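Long-range contact in alkyltransferase-like protein 1 (Schizosaccharomyces pombe, PDB 3GYH), which recognises DNA carrying O6-alkylguanine lesions, bending the duplex and flipping the damaged base into a hydrophobic pocket to present it for nucleotide excision repair: residues A13-P18 with H53-R58. Residues are numbered along the deposited sequence; the frame is centred on the assembly and turned at random.
With PBO (1-pyridin-3-ylbutan-1-one), chain D; nucleotides of chain B.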
loop_
_atom_site.group_PDB
_atom_site.type_symbol
_atom_site.label_atom_id
_atom_site.label_comp_id
_atom_site.label_asym_id
_atom_site.label_seq_id
_atom_site.Cartn_x
_atom_site.Cartn_y
_atom_site.Cartn_z
ATOM N N ALA A 13 -9.822 3.968 5.036
ATOM C CA ALA A 13 -8.829 3.163 5.735
ATOM C C ALA A 13 -7.400 3.566 5.410
ATOM O O ALA A 13 -6.636 3.941 6.292
ATOM C CB ALA A 13 -9.038 1.715 5.419
ATOM N N VAL A 14 -7.046 3.471 4.132
ATOM C CA VAL A 14 -5.682 3.714 3.684
ATOM C C VAL A 14 -5.245 5.094 4.108
ATOM O O VAL A 14 -4.062 5.350 4.289
ATOM C CB VAL A 14 -5.573 3.638 2.162
ATOM C CG1 VAL A 14 -4.153 3.953 1.719
ATOM C CG2 VAL A 14 -6.010 2.255 1.674
ATOM N N CYS A 15 -6.218 5.979 4.276
ATOM C CA CYS A 15 -5.945 7.358 4.639
ATOM C C CYS A 15 -5.655 7.495 6.121
ATOM O O CYS A 15 -5.303 8.579 6.588
ATOM C CB CYS A 15 -7.132 8.247 4.262
ATOM S SG CYS A 15 -6.958 9.067 2.680
ATOM N N GLU A 16 -5.809 6.399 6.860
ATOM C CA GLU A 16 -5.534 6.402 8.293
ATOM C C GLU A 16 -4.149 5.873 8.637
ATOM O O GLU A 16 -3.867 5.567 9.792
ATOM C CB GLU A 16 -6.583 5.589 9.038
ATOM C CG GLU A 16 -7.981 6.108 8.868
ATOM C CD GLU A 16 -8.975 5.363 9.731
ATOM O OE1 GLU A 16 -9.927 6.003 10.231
ATOM O OE2 GLU A 16 -8.803 4.135 9.912
ATOM N N ILE A 17 -3.286 5.753 7.636
ATOM C CA ILE A 17 -1.898 5.359 7.879
ATOM C C ILE A 17 -1.052 6.601 8.150
ATOM O O ILE A 17 -1.086 7.567 7.375
ATOM C CB ILE A 17 -1.292 4.564 6.689
ATOM C CG1 ILE A 17 -2.218 3.420 6.265
ATOM C CG2 ILE A 17 0.089 4.028 7.052
ATOM C CD1 ILE A 17 -1.761 2.679 5.008
ATOM N N PRO A 18 -0.300 6.587 9.264
ATOM C CA PRO A 18 0.517 7.730 9.644
ATOM C C PRO A 18 1.747 7.847 8.767
ATOM O O PRO A 18 2.225 6.849 8.225
ATOM C CB PRO A 18 0.927 7.407 11.079
ATOM C CG PRO A 18 0.903 5.932 11.141
ATOM C CD PRO A 18 -0.215 5.494 10.246
ATOM N N HIS A 53 -4.914 12.797 -2.870
ATOM C CA HIS A 53 -4.264 13.164 -1.625
ATOM C C HIS A 53 -4.385 12.001 -0.648
ATOM O O HIS A 53 -4.749 12.178 0.514
ATOM C CB HIS A 53 -4.865 14.457 -1.052
ATOM C CG HIS A 53 -4.319 15.712 -1.672
ATOM N ND1 HIS A 53 -3.101 16.253 -1.316
ATOM C CD2 HIS A 53 -4.832 16.536 -2.619
ATOM C CE1 HIS A 53 -2.884 17.353 -2.018
ATOM N NE2 HIS A 53 -3.919 17.546 -2.816
ATOM N N VAL A 54 -4.077 10.804 -1.143
ATOM C CA VAL A 54 -4.274 9.556 -0.396
ATOM C C VAL A 54 -2.979 8.766 -0.369
ATOM O O VAL A 54 -2.302 8.636 -1.388
ATOM C CB VAL A 54 -5.361 8.662 -1.044
ATOM C CG1 VAL A 54 -5.461 7.327 -0.323
ATOM C CG2 VAL A 54 -6.703 9.370 -1.057
ATOM N N PRO A 55 -2.644 8.209 0.794
ATOM C CA PRO A 55 -1.321 7.679 1.045
ATOM C C PRO A 55 -1.157 6.335 0.360
ATOM O O PRO A 55 -0.749 5.364 0.980
ATOM C CB PRO A 55 -1.306 7.492 2.561
ATOM C CG PRO A 55 -2.734 7.695 3.034
ATOM C CD PRO A 55 -3.596 7.835 1.847
ATOM N N TRP A 56 -1.478 6.289 -0.921
ATOM C CA TRP A 56 -1.401 5.050 -1.663
ATOM C C TRP A 56 -0.027 4.395 -1.535
ATOM O O TRP A 56 0.113 3.183 -1.709
ATOM C CB TRP A 56 -1.763 5.270 -3.134
ATOM C CG TRP A 56 -0.832 6.183 -3.831
ATOM C CD1 TRP A 56 -0.964 7.534 -3.975
ATOM C CD2 TRP A 56 0.398 5.825 -4.479
ATOM N NE1 TRP A 56 0.105 8.041 -4.682
ATOM C CE2 TRP A 56 0.956 7.014 -5.000
ATOM C CE3 TRP A 56 1.082 4.617 -4.672
ATOM C CZ2 TRP A 56 2.165 7.030 -5.704
ATOM C CZ3 TRP A 56 2.286 4.638 -5.374
ATOM C CH2 TRP A 56 2.812 5.837 -5.879
ATOM N N HIS A 57 0.991 5.195 -1.228
ATOM C CA HIS A 57 2.348 4.659 -1.142
ATOM C C HIS A 57 2.540 3.825 0.113
ATOM O O HIS A 57 3.477 3.046 0.200
ATOM C CB HIS A 57 3.393 5.770 -1.203
ATOM C CG HIS A 57 3.082 6.936 -0.323
ATOM N ND1 HIS A 57 2.177 7.914 -0.677
ATOM C CD2 HIS A 57 3.553 7.281 0.900
ATOM C CE1 HIS A 57 2.105 8.813 0.290
ATOM N NE2 HIS A 57 2.927 8.451 1.260
ATOM N N ARG A 58 1.647 3.995 1.077
ATOM C CA ARG A 58 1.821 3.384 2.379
ATOM C C ARG A 58 1.212 1.988 2.425
ATOM O O ARG A 58 0.845 1.488 3.490
ATOM C CB ARG A 58 1.208 4.265 3.462
ATOM C CG ARG A 58 2.097 5.402 3.867
ATOM C CD ARG A 58 1.270 6.529 4.408
ATOM N NE ARG A 58 2.004 7.787 4.371
ATOM C CZ ARG A 58 1.505 8.953 4.759
ATOM N NH1 ARG A 58 0.258 9.020 5.214
ATOM N NH2 ARG A 58 2.254 10.049 4.696
HETATM C C10 PBO D . -1.833 3.922 -6.945
HETATM C C11 PBO D . -0.983 5.170 -7.224
HETATM C C12 PBO D . -0.528 5.368 -8.680
HETATM C C13 PBO D . -0.462 6.850 -9.023
HETATM C C14 PBO D . 0.829 7.569 -9.301
HETATM C C15 PBO D . 1.948 6.897 -9.800
HETATM C C16 PBO D . 3.114 7.627 -10.039
HETATM C C17 PBO D . 3.131 9.000 -9.784
HETATM N "N1'" PBO D . 2.033 9.620 -9.309
HETATM C C18 PBO D . 0.901 8.948 -9.067
HETATM O O13 PBO D . -1.490 7.505 -9.084
ATOM P P DG B 7 -1.405 -4.428 -11.461
ATOM O OP1 DG B 7 -2.608 -3.667 -10.978
ATOM O OP2 DG B 7 -0.435 -3.782 -12.433
ATOM O "O5'" DG B 7 -0.490 -4.805 -10.200
ATOM C "C5'" DG B 7 -1.066 -5.273 -8.999
ATOM C "C4'" DG B 7 -0.012 -5.193 -7.913
ATOM O "O4'" DG B 7 0.551 -3.886 -7.933
ATOM C "C3'" DG B 7 -0.760 -5.325 -6.602
ATOM O "O3'" DG B 7 0.120 -5.879 -5.617
ATOM C "C2'" DG B 7 -1.130 -3.898 -6.262
ATOM C "C1'" DG B 7 0.040 -3.129 -6.839
ATOM N N9 DG B 7 -0.339 -1.775 -7.278
ATOM C C8 DG B 7 -0.664 -1.419 -8.522
ATOM N N7 DG B 7 -0.923 -0.084 -8.538
ATOM C C5 DG B 7 -0.761 0.386 -7.284
ATOM C C6 DG B 7 -0.888 1.650 -6.711
ATOM O O6 DG B 7 -1.248 2.728 -7.479
ATOM N N1 DG B 7 -0.635 1.791 -5.396
ATOM C C2 DG B 7 -0.271 0.720 -4.654
ATOM N N2 DG B 7 -0.024 0.875 -3.337
ATOM N N3 DG B 7 -0.147 -0.513 -5.191
ATOM C C4 DG B 7 -0.385 -0.696 -6.503
#
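The loop 53-58, which carries Trp-56 to the alkylguanine pocket, packs through Val-54, Pro-55 and Arg-58 on the type I turn from Val-14 to Ile-17. Pro-55, the centre of an inverse gamma turn, lays its ring against that turn: CD lies 3.9 Å from Val-14 CG1 and 3.7 Å from Cys-15 SG. That sulfur also touches both methyls of Val-54. Further along, Ile-17 and Arg-58 run alongside each other head to tail, Ile-17 CD1 meeting Arg-58 CB at 3.7 Å. The stretched-out Arg-58 chain brings NH1 to 2.9 Å from Ile-17 O, while NH2 forms a salt bridge with Glu-85. The CB of Trp-56 leaves its CA away from the turn, and CG, set between the backbone N and the carbonyl carbon (chi1 63°), turns one indole face to the pyridyloxobutyl group, PBO C11 over the ring centre. Trp-56 O accepts a hydrogen bond from N2 of DG7 of chain B (2.8 Å, 160°), which helps hold the flipped guanine. An alanine in place of Trp-56 would probably leave the alkyl chain without its aromatic cover. Arg-69, which probes the flipped base, is close by. In this Pro-Trp-His-Arg motif Trp-56 occupies the place of the alkyl-accepting cysteine of Pro-Cys-His-Arg in MGMT, the mark of the ATL subfamily.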